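Local coordinates for adhesion and penetration protein autotransporter (Haemophilus influenzae, PDB 3SYJ) that mediates bacterial aggregation and adherence to host cells as a self-associating autotransporter adhesin, and is probably also a serine protease, at residues I351-G362 / V371-A382; M802-L813 / N851-Q862. All coordinates share one frame; numbering follows the deposited sequence.

Contact 1 of 2, residues I351-G362 / V371-A382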
loop_
_atom_site.group_PDB
_atom_site.type_symbol
_atom_site.label_atom_id
_atom_site.label_comp_id
_atom_site.label_asym_id
_atom_site.label_seq_id
_atom_site.Cartn_x
_atom_site.Cartn_y
_atom_site.Cartn_z
ATOM N N ILE A 351 -37.556 19.350 56.594
ATOM C CA ILE A 351 -38.341 18.173 56.937
ATOM C C ILE A 351 -39.803 18.483 56.755
ATOM O O ILE A 351 -40.304 19.468 57.291
ATOM C CB ILE A 351 -38.107 17.701 58.401
ATOM C CG1 ILE A 351 -36.708 17.118 58.573
ATOM C CG2 ILE A 351 -39.139 16.661 58.806
ATOM C CD1 ILE A 351 -35.655 18.154 58.880
ATOM N N PHE A 352 -40.483 17.640 55.989
ATOM C CA PHE A 352 -41.918 17.780 55.804
ATOM C C PHE A 352 -42.681 17.015 56.901
ATOM O O PHE A 352 -42.763 15.779 56.886
ATOM C CB PHE A 352 -42.325 17.310 54.399
ATOM C CG PHE A 352 -42.087 18.338 53.315
ATOM C CD1 PHE A 352 -40.810 18.805 53.041
ATOM C CD2 PHE A 352 -43.146 18.826 52.560
ATOM C CE1 PHE A 352 -40.597 19.745 52.036
ATOM C CE2 PHE A 352 -42.937 19.767 51.560
ATOM C CZ PHE A 352 -41.661 20.229 51.299
ATOM N N ALA A 353 -43.230 17.760 57.856
ATOM C CA ALA A 353 -44.033 17.173 58.925
ATOM C C ALA A 353 -45.477 16.940 58.477
ATOM O O ALA A 353 -46.220 16.182 59.108
ATOM C CB ALA A 353 -43.990 18.049 60.162
ATOM N N SER A 354 -45.876 17.596 57.391
ATOM C CA SER A 354 -47.201 17.373 56.812
ATOM C C SER A 354 -47.147 17.603 55.315
ATOM O O SER A 354 -46.188 18.183 54.812
ATOM C CB SER A 354 -48.237 18.325 57.426
ATOM O OG SER A 354 -48.096 19.640 56.899
ATOM N N ASP A 355 -48.172 17.152 54.601
ATOM C CA ASP A 355 -48.312 17.523 53.202
ATOM C C ASP A 355 -48.264 19.036 53.087
ATOM O O ASP A 355 -48.714 19.755 53.983
ATOM C CB ASP A 355 -49.635 17.025 52.636
ATOM C CG ASP A 355 -49.666 15.535 52.470
ATOM O OD1 ASP A 355 -48.593 14.909 52.586
ATOM O OD2 ASP A 355 -50.760 14.991 52.223
ATOM N N ILE A 356 -47.713 19.513 51.978
ATOM C CA ILE A 356 -47.637 20.941 51.719
ATOM C C ILE A 356 -48.159 21.293 50.333
ATOM O O ILE A 356 -47.692 20.764 49.320
ATOM C CB ILE A 356 -46.203 21.466 51.864
ATOM C CG1 ILE A 356 -45.746 21.345 53.318
ATOM C CG2 ILE A 356 -46.119 22.916 51.384
ATOM C CD1 ILE A 356 -46.434 22.316 54.252
ATOM N N ASN A 357 -49.129 22.183 50.285
ATOM C CA ASN A 357 -49.598 22.821 49.082
ATOM C C ASN A 357 -49.374 24.317 49.169
ATOM O O ASN A 357 -50.104 25.041 49.782
ATOM C CB ASN A 357 -51.064 22.500 48.826
ATOM C CG ASN A 357 -51.564 23.000 47.495
ATOM O OD1 ASN A 357 -50.903 23.695 46.779
ATOM N ND2 ASN A 357 -52.732 22.602 47.170
ATOM N N GLN A 358 -48.300 24.721 48.536
ATOM C CA GLN A 358 -47.850 26.075 48.487
ATOM C C GLN A 358 -48.657 26.981 47.531
ATOM O O GLN A 358 -48.497 28.159 47.513
ATOM C CB GLN A 358 -46.376 26.045 48.132
ATOM C CG GLN A 358 -45.485 26.817 49.046
ATOM C CD GLN A 358 -44.020 26.681 48.740
ATOM O OE1 GLN A 358 -43.566 25.665 48.311
ATOM N NE2 GLN A 358 -43.307 27.699 48.977
ATOM N N GLY A 359 -49.532 26.392 46.755
ATOM C CA GLY A 359 -50.251 27.118 45.756
ATOM C C GLY A 359 -49.348 27.702 44.708
ATOM O O GLY A 359 -48.685 26.981 44.024
ATOM N N ALA A 360 -49.311 29.022 44.614
ATOM C CA ALA A 360 -48.452 29.668 43.617
ATOM C C ALA A 360 -47.066 29.993 44.172
ATOM O O ALA A 360 -46.189 30.488 43.450
ATOM C CB ALA A 360 -49.111 30.928 43.078
ATOM N N GLY A 361 -46.874 29.728 45.460
ATOM C CA GLY A 361 -45.568 29.887 46.070
ATOM C C GLY A 361 -44.644 28.787 45.578
ATOM O O GLY A 361 -45.077 27.649 45.375
ATOM N N GLY A 362 -43.375 29.131 45.376
ATOM C CA GLY A 362 -42.378 28.173 44.928
ATOM C C GLY A 362 -41.225 28.043 45.905
ATOM O O GLY A 362 -41.259 28.625 46.995
ATOM N N VAL A 371 -34.023 17.107 51.632
ATOM C CA VAL A 371 -35.429 17.392 51.852
ATOM C C VAL A 371 -36.152 16.073 52.014
ATOM O O VAL A 371 -36.154 15.231 51.114
ATOM C CB VAL A 371 -36.022 18.194 50.691
ATOM C CG1 VAL A 371 -37.430 18.625 51.013
ATOM C CG2 VAL A 371 -35.155 19.415 50.416
ATOM N N SER A 372 -36.758 15.888 53.178
ATOM C CA SER A 372 -37.229 14.574 53.566
ATOM C C SER A 372 -38.585 14.614 54.255
ATOM O O SER A 372 -38.852 15.506 55.062
ATOM C CB SER A 372 -36.191 13.932 54.494
ATOM O OG SER A 372 -36.773 12.894 55.269
ATOM N N PRO A 373 -39.443 13.633 53.948
ATOM C CA PRO A 373 -40.716 13.468 54.655
ATOM C C PRO A 373 -40.484 12.722 55.954
ATOM O O PRO A 373 -39.603 11.871 55.985
ATOM C CB PRO A 373 -41.523 12.549 53.727
ATOM C CG PRO A 373 -40.579 12.099 52.648
ATOM C CD PRO A 373 -39.200 12.543 52.991
ATOM N N ASN A 374 -41.255 13.006 56.996
ATOM C CA ASN A 374 -41.246 12.132 58.164
ATOM C C ASN A 374 -41.839 10.787 57.793
ATOM O O ASN A 374 -41.439 9.748 58.323
ATOM C CB ASN A 374 -42.048 12.739 59.308
ATOM C CG ASN A 374 -41.293 13.821 60.022
ATOM O OD1 ASN A 374 -40.060 13.892 59.935
ATOM N ND2 ASN A 374 -42.015 14.678 60.737
ATOM N N SER A 375 -42.796 10.817 56.900
ATOM C CA SER A 375 -43.475 9.648 56.454
ATOM C C SER A 375 -43.836 9.332 54.987
ATOM O O SER A 375 -43.262 8.484 54.393
ATOM C CB SER A 375 -44.789 9.555 57.163
ATOM O OG SER A 375 -45.246 8.266 57.074
ATOM N N ASN A 376 -44.802 10.046 54.443
ATOM C CA ASN A 376 -45.155 10.017 53.049
ATOM C C ASN A 376 -45.713 11.358 52.631
ATOM O O ASN A 376 -46.485 11.465 51.745
ATOM C CB ASN A 376 -46.135 8.899 52.782
ATOM C CG ASN A 376 -47.467 9.069 53.530
ATOM O OD1 ASN A 376 -47.601 9.831 54.508
ATOM N ND2 ASN A 376 -48.462 8.332 53.068
ATOM N N GLN A 377 -45.287 12.378 53.333
ATOM C CA GLN A 377 -45.709 13.744 53.052
ATOM C C GLN A 377 -45.346 14.137 51.622
ATOM O O GLN A 377 -44.280 13.766 51.121
ATOM C CB GLN A 377 -45.083 14.712 54.055
ATOM C CG GLN A 377 -45.699 14.654 55.450
ATOM C CD GLN A 377 -45.184 13.484 56.269
ATOM O OE1 GLN A 377 -44.116 12.945 55.995
ATOM N NE2 GLN A 377 -45.946 13.087 57.279
ATOM N N THR A 378 -46.237 14.877 50.968
ATOM C CA THR A 378 -46.014 15.330 49.589
ATOM C C THR A 378 -45.803 16.844 49.484
ATOM O O THR A 378 -46.101 17.588 50.422
ATOM C CB THR A 378 -47.191 14.938 48.672
ATOM O OG1 THR A 378 -48.392 15.558 49.144
ATOM C CG2 THR A 378 -47.375 13.424 48.651
ATOM N N TRP A 379 -45.279 17.299 48.347
ATOM C CA TRP A 379 -45.178 18.737 48.085
ATOM C C TRP A 379 -45.809 19.120 46.755
ATOM O O TRP A 379 -45.826 18.334 45.810
ATOM C CB TRP A 379 -43.727 19.230 48.108
ATOM C CG TRP A 379 -43.590 20.696 47.721
ATOM C CD1 TRP A 379 -43.743 21.769 48.549
ATOM C CD2 TRP A 379 -43.269 21.235 46.424
ATOM N NE1 TRP A 379 -43.546 22.941 47.855
ATOM C CE2 TRP A 379 -43.248 22.642 46.551
ATOM C CE3 TRP A 379 -43.005 20.666 45.171
ATOM C CZ2 TRP A 379 -42.975 23.493 45.469
ATOM C CZ3 TRP A 379 -42.728 21.513 44.095
ATOM C CH2 TRP A 379 -42.719 22.912 44.253
ATOM N N GLN A 380 -46.301 20.355 46.695
ATOM C CA GLN A 380 -46.965 20.896 45.519
ATOM C C GLN A 380 -46.860 22.417 45.553
ATOM O O GLN A 380 -47.240 23.046 46.544
ATOM C CB GLN A 380 -48.436 20.488 45.532
ATOM C CG GLN A 380 -49.182 20.789 44.249
ATOM C CD GLN A 380 -50.629 20.348 44.303
ATOM O OE1 GLN A 380 -51.181 20.121 45.378
ATOM N NE2 GLN A 380 -51.254 20.236 43.137
ATOM N N GLY A 381 -46.344 23.010 44.483
ATOM C CA GLY A 381 -46.158 24.448 44.435
ATOM C C GLY A 381 -45.719 24.932 43.066
ATOM O O GLY A 381 -45.769 24.184 42.081
ATOM N N ALA A 382 -45.280 26.184 42.996
ATOM C CA ALA A 382 -44.963 26.794 41.710
ATOM C C ALA A 382 -43.855 26.034 40.990
ATOM O O ALA A 382 -43.900 25.862 39.765
ATOM C CB ALA A 382 -44.581 28.237 41.889
HETATM O O HOH W 1 -44.739 14.267 60.514
HETATM O O HOH W 2 -49.055 18.068 48.743
#
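Phe352 and Trp379 meet on the buried side of two successive parallel coils. Phe352 CE2 comes 3.6 Å from Trp379 CB, Trp379 CD1 lies in the plane of the phenyl ring at its edge, and the phenyl and indole planes stand at 90°. Phe352 CE1 presses on Val371 CG1, while Ile356 CG2 touches Trp379 CD1 at 3.9 Å. Ile282 packs on both Phe352 and Ile356, Leu306 on Ile356, and Leu363 on Trp379.

Among polar side chains, Trp379 NE1 donates to Gln358 OE1 at 2.8 Å, lying in the plane of the amide while the oxygen lies in the plane of the indole. CG of Trp379 is anti to the backbone N (chi1 175°), and with chi2 at 84° this brings NE1 to the glutamine oxygen. The other end of that amide, NE2, donates to Glu338 O and weakly to Gly362 O, so both ends of a buried group are held. Asp355 OD1 takes the N-H of Thr378 at 2.9 Å, from above the carboxylate plane.

The backbone pairing is that of a right-handed parallel beta-helix, the fold of most of the passenger domain: equivalent residues of neighbouring coils stack in two short ladders, Ile351-Phe352 on Ser372-Pro373 and Ile356-Asn357 on Trp379-Gln380. A two-residue shift separates them, taken up by the longer corner of the second coil. There Gln377 OE1 accepts from Ser375 N, and its CG lies 3.3 Å from Ser354 C.

On the outer side, the amides of Asn357 and Gln380 run alongside each other without a hydrogen bond; Gln380 NE2 instead binds Asp402. Asn357 OD1 makes an Asx turn with Gly359 N, leading into a type II' turn from Gln358 to Gly361. One water joins Ala353 O to Asn374 ND2; another joins Ile356 O to Thr378 OG1.

Contact 2 of 2, residues M802-L813 / N851-Q862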
loop_
_atom_site.group_PDB
_atom_site.type_symbol
_atom_site.label_atom_id
_atom_site.label_comp_id
_atom_site.label_asym_id
_atom_site.label_seq_id
_atom_site.Cartn_x
_atom_site.Cartn_y
_atom_site.Cartn_z
ATOM N N MET A 802 -5.709 1.027 -19.151
ATOM C CA MET A 802 -4.851 0.257 -18.261
ATOM C C MET A 802 -3.656 1.092 -17.817
ATOM O O MET A 802 -3.050 1.787 -18.630
ATOM C CB MET A 802 -4.364 -0.986 -18.997
ATOM C CG MET A 802 -4.195 -2.213 -18.138
ATOM S SD MET A 802 -3.809 -3.622 -19.188
ATOM C CE MET A 802 -5.079 -3.438 -20.426
ATOM N N PRO A 803 -3.313 1.027 -16.520
ATOM C CA PRO A 803 -2.201 1.808 -15.962
ATOM C C PRO A 803 -0.876 1.045 -15.974
ATOM O O PRO A 803 0.188 1.667 -15.957
ATOM C CB PRO A 803 -2.637 2.045 -14.507
ATOM C CG PRO A 803 -3.952 1.277 -14.327
ATOM C CD PRO A 803 -4.050 0.320 -15.464
ATOM N N SER A 804 -0.954 -0.285 -15.994
ATOM C CA SER A 804 0.218 -1.150 -15.919
ATOM C C SER A 804 -0.135 -2.591 -16.297
ATOM O O SER A 804 -1.293 -2.899 -16.567
ATOM C CB SER A 804 0.801 -1.115 -14.505
ATOM O OG SER A 804 -0.121 -1.641 -13.563
ATOM N N ASP A 805 0.866 -3.467 -16.316
ATOM C CA ASP A 805 0.633 -4.886 -16.569
ATOM C C ASP A 805 -0.540 -5.382 -15.730
ATOM O O ASP A 805 -0.666 -5.034 -14.556
ATOM C CB ASP A 805 1.882 -5.716 -16.249
ATOM C CG ASP A 805 2.897 -5.704 -17.375
ATOM O OD1 ASP A 805 2.758 -4.876 -18.300
ATOM O OD2 ASP A 805 3.834 -6.529 -17.332
ATOM N N THR A 806 -1.389 -6.202 -16.337
ATOM C CA THR A 806 -2.630 -6.627 -15.700
ATOM C C THR A 806 -2.973 -8.065 -16.042
ATOM O O THR A 806 -2.759 -8.509 -17.170
ATOM C CB THR A 806 -3.814 -5.739 -16.145
ATOM O OG1 THR A 806 -3.930 -4.615 -15.268
ATOM C CG2 THR A 806 -5.118 -6.524 -16.121
ATOM N N THR A 807 -3.520 -8.785 -15.071
ATOM C CA THR A 807 -3.986 -10.142 -15.315
ATOM C C THR A 807 -5.465 -10.307 -14.990
ATOM O O THR A 807 -5.945 -9.855 -13.949
ATOM C CB THR A 807 -3.168 -11.167 -14.520
ATOM O OG1 THR A 807 -1.788 -11.035 -14.874
ATOM C CG2 THR A 807 -3.636 -12.582 -14.827
ATOM N N LEU A 808 -6.164 -10.942 -15.883
ATOM C CA LEU A 808 -7.550 -11.261 -15.680
ATOM C C LEU A 808 -7.779 -12.699 -16.059
ATOM O O LEU A 808 -6.971 -13.318 -16.685
ATOM C CB LEU A 808 -8.443 -10.367 -16.530
ATOM C CG LEU A 808 -8.298 -8.872 -16.454
ATOM C CD1 LEU A 808 -9.093 -8.227 -17.487
ATOM C CD2 LEU A 808 -8.659 -8.349 -15.111
ATOM N N GLN A 809 -8.901 -13.226 -15.654
ATOM C CA GLN A 809 -9.269 -14.550 -16.020
ATOM C C GLN A 809 -10.143 -14.637 -17.244
ATOM O O GLN A 809 -9.678 -14.909 -18.319
ATOM C CB GLN A 809 -10.040 -15.167 -14.879
ATOM C CG GLN A 809 -10.193 -16.637 -14.916
ATOM C CD GLN A 809 -8.934 -17.362 -15.172
ATOM O OE1 GLN A 809 -7.876 -16.995 -14.718
ATOM N NE2 GLN A 809 -9.044 -18.416 -15.877
ATOM N N ASN A 810 -11.417 -14.382 -17.074
ATOM C CA ASN A 810 -12.326 -14.164 -18.165
ATOM C C ASN A 810 -12.615 -12.689 -18.321
ATOM O O ASN A 810 -12.621 -11.961 -17.371
ATOM C CB ASN A 810 -13.602 -14.968 -17.968
ATOM C CG ASN A 810 -13.328 -16.429 -17.671
ATOM O OD1 ASN A 810 -12.760 -17.150 -18.460
ATOM N ND2 ASN A 810 -13.751 -16.856 -16.526
ATOM N N LEU A 811 -12.813 -12.272 -19.553
ATOM C CA LEU A 811 -13.064 -10.906 -19.888
ATOM C C LEU A 811 -14.040 -10.874 -21.028
ATOM O O LEU A 811 -13.871 -11.555 -21.986
ATOM C CB LEU A 811 -11.760 -10.237 -20.304
ATOM C CG LEU A 811 -11.784 -8.893 -21.007
ATOM C CD1 LEU A 811 -12.318 -7.873 -20.149
ATOM C CD2 LEU A 811 -10.416 -8.502 -21.498
ATOM N N THR A 812 -15.076 -10.075 -20.910
ATOM C CA THR A 812 -16.114 -10.002 -21.928
ATOM C C THR A 812 -16.263 -8.575 -22.423
ATOM O O THR A 812 -16.491 -7.660 -21.631
ATOM C CB THR A 812 -17.463 -10.492 -21.382
ATOM O OG1 THR A 812 -17.386 -11.894 -21.101
ATOM C CG2 THR A 812 -18.566 -10.242 -22.396
ATOM N N LEU A 813 -16.126 -8.382 -23.729
ATOM C CA LEU A 813 -16.261 -7.055 -24.313
ATOM C C LEU A 813 -17.573 -6.927 -25.055
ATOM O O LEU A 813 -18.065 -7.891 -25.633
ATOM C CB LEU A 813 -15.117 -6.763 -25.279
ATOM C CG LEU A 813 -13.748 -6.620 -24.636
ATOM C CD1 LEU A 813 -12.803 -5.934 -25.598
ATOM C CD2 LEU A 813 -13.880 -5.830 -23.348
ATOM N N ASN A 851 2.977 -2.039 -21.871
ATOM C CA ASN A 851 2.155 -2.881 -21.008
ATOM C C ASN A 851 1.644 -4.133 -21.698
ATOM O O ASN A 851 1.561 -4.195 -22.926
ATOM C CB ASN A 851 0.970 -2.085 -20.459
ATOM C CG ASN A 851 1.400 -0.945 -19.565
ATOM O OD1 ASN A 851 2.440 -1.013 -18.905
ATOM N ND2 ASN A 851 0.600 0.113 -19.536
ATOM N N THR A 852 1.293 -5.125 -20.889
ATOM C CA THR A 852 0.703 -6.358 -21.383
ATOM C C THR A 852 -0.570 -6.669 -20.608
ATOM O O THR A 852 -0.581 -6.654 -19.376
ATOM C CB THR A 852 1.678 -7.549 -21.242
ATOM O OG1 THR A 852 2.852 -7.310 -22.028
ATOM C CG2 THR A 852 1.019 -8.844 -21.696
ATOM N N LEU A 853 -1.646 -6.937 -21.332
ATOM C CA LEU A 853 -2.852 -7.449 -20.714
ATOM C C LEU A 853 -2.917 -8.952 -20.949
ATOM O O LEU A 853 -2.933 -9.406 -22.091
ATOM C CB LEU A 853 -4.087 -6.760 -21.289
ATOM C CG LEU A 853 -5.454 -7.349 -20.928
ATOM C CD1 LEU A 853 -5.652 -7.445 -19.416
ATOM C CD2 LEU A 853 -6.565 -6.533 -21.574
ATOM N N THR A 854 -2.940 -9.719 -19.867
ATOM C CA THR A 854 -3.037 -11.168 -19.951
ATOM C C THR A 854 -4.448 -11.611 -19.597
ATOM O O THR A 854 -4.977 -11.223 -18.554
ATOM C CB THR A 854 -2.056 -11.848 -18.973
ATOM O OG1 THR A 854 -0.711 -11.465 -19.288
ATOM C CG2 THR A 854 -2.186 -13.365 -19.043
ATOM N N VAL A 855 -5.056 -12.417 -20.466
ATOM C CA VAL A 855 -6.379 -12.985 -20.207
ATOM C C VAL A 855 -6.315 -14.508 -20.079
ATOM O O VAL A 855 -6.617 -15.232 -21.027
ATOM C CB VAL A 855 -7.380 -12.619 -21.312
ATOM C CG1 VAL A 855 -8.779 -13.099 -20.936
ATOM C CG2 VAL A 855 -7.366 -11.118 -21.564
ATOM N N ASN A 856 -5.929 -14.980 -18.897
ATOM C CA ASN A 856 -5.717 -16.404 -18.647
ATOM C C ASN A 856 -6.918 -17.283 -18.970
ATOM O O ASN A 856 -6.763 -18.460 -19.287
ATOM C CB ASN A 856 -5.298 -16.629 -17.192
ATOM C CG ASN A 856 -3.901 -16.102 -16.895
ATOM O OD1 ASN A 856 -3.668 -15.478 -15.857
ATOM N ND2 ASN A 856 -2.965 -16.344 -17.811
ATOM N N GLY A 857 -8.111 -16.711 -18.881
ATOM C CA GLY A 857 -9.333 -17.466 -19.090
ATOM C C GLY A 857 -9.912 -17.206 -20.459
ATOM O O GLY A 857 -9.172 -17.078 -21.428
ATOM N N LYS A 858 -11.235 -17.118 -20.541
ATOM C CA LYS A 858 -11.898 -16.866 -21.816
ATOM C C LYS A 858 -12.153 -15.385 -22.076
ATOM O O LYS A 858 -12.839 -14.718 -21.303
ATOM C CB LYS A 858 -13.221 -17.634 -21.909
ATOM C CG LYS A 858 -14.046 -17.283 -23.148
ATOM C CD LYS A 858 -15.391 -17.994 -23.157
ATOM C CE LYS A 858 -15.247 -19.460 -23.535
ATOM N NZ LYS A 858 -16.543 -20.199 -23.425
ATOM N N LEU A 859 -11.587 -14.877 -23.166
ATOM C CA LEU A 859 -11.979 -13.581 -23.692
ATOM C C LEU A 859 -13.092 -13.851 -24.689
ATOM O O LEU A 859 -13.082 -14.881 -25.361
ATOM C CB LEU A 859 -10.803 -12.890 -24.385
ATOM C CG LEU A 859 -11.175 -11.843 -25.446
ATOM C CD1 LEU A 859 -11.664 -10.552 -24.807
ATOM C CD2 LEU A 859 -10.001 -11.560 -26.357
ATOM N N SER A 860 -14.058 -12.943 -24.775
ATOM C CA SER A 860 -15.174 -13.110 -25.697
ATOM C C SER A 860 -15.913 -11.800 -25.925
ATOM O O SER A 860 -15.754 -10.840 -25.168
ATOM C CB SER A 860 -16.147 -14.176 -25.187
ATOM O OG SER A 860 -16.723 -13.794 -23.950
ATOM N N GLY A 861 -16.717 -11.768 -26.982
ATOM C CA GLY A 861 -17.495 -10.591 -27.315
ATOM C C GLY A 861 -16.885 -9.819 -28.465
ATOM O O GLY A 861 -16.273 -10.400 -29.360
ATOM N N GLN A 862 -17.051 -8.501 -28.435
ATOM C CA GLN A 862 -16.517 -7.635 -29.477
ATOM C C GLN A 862 -16.184 -6.250 -28.918
ATOM O O GLN A 862 -16.821 -5.779 -27.976
ATOM C CB GLN A 862 -17.500 -7.534 -30.654
ATOM C CG GLN A 862 -18.676 -6.587 -30.446
ATOM C CD GLN A 862 -18.327 -5.129 -30.731
ATOM O OE1 GLN A 862 -17.329 -4.827 -31.390
ATOM N NE2 GLN A 862 -19.155 -4.219 -30.233
HETATM O O HOH W 3 -0.269 3.041 -18.834
HETATM O O HOH W 4 -15.563 -14.015 -21.355
#
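Leu853 is packed from several directions by the 802-813 coil. The methyl end of Met802, its chain bent at chi3 (-49°), crosses it at about a right angle and brings CE 3.6 Å from Leu853 CB; Thr806 CG2 lies alongside, only 3.5 Å from Leu853 CD1. Farther along this inner face, Leu811 CD2 reaches Val855 CG2 and, 4.1 Å away, CD1 of Leu859, whose side chain lies alongside and points the same way. A tight polar point marks one corner: Asn810 OD1 takes the N-H of Lys858 at 2.6 Å, in the amide plane and on a lone pair, just past the one-residue shift, where the second parallel ladder starts.

The opposite face is looser and more polar. Thr807 and Thr854 point outward side by side, and Thr812 OG1 and Ser860 OG each lie within hydrogen-bonding distance of one water, which also donates to Lys858 O. Asp805, exposed at the other corner, accepts from Thr852 N through OD1, met from above the carboxylate plane.

These are adjoining coils of the parallel beta-helix in the pertactin-like region. The axes of strands 806-808 and 852-855 approach to 4.9 Å. Strand 792-796 flanks 810-813 on the side away from 859-860, and 875-881 continues the stack beyond 852-855. Ile818 of strand 816-819 packs on Met802, Leu811, Leu813 and Leu853, while Asn656 of the second subunit packs on Thr807.

Contact 1 (351-362 with 371-382) and contact 2 (802-813 with 851-862) come in that order along the chain and lie on opposite sides of its centre, with centres about 85 Å apart and nearest atoms about 72 Å apart. Both pair one coil with the next in the same long beta-helix. Contact 1 joins coils near its N-terminal end, close enough to the protease region for Lys123 and Phe124 to reach it; contact 2 joins coils near the C-terminal end. The intervening chain adds further parallel coils, so the elongated stalk of the passenger domain is built from such pairings, and the second subunit touches contact 2 but not contact 1.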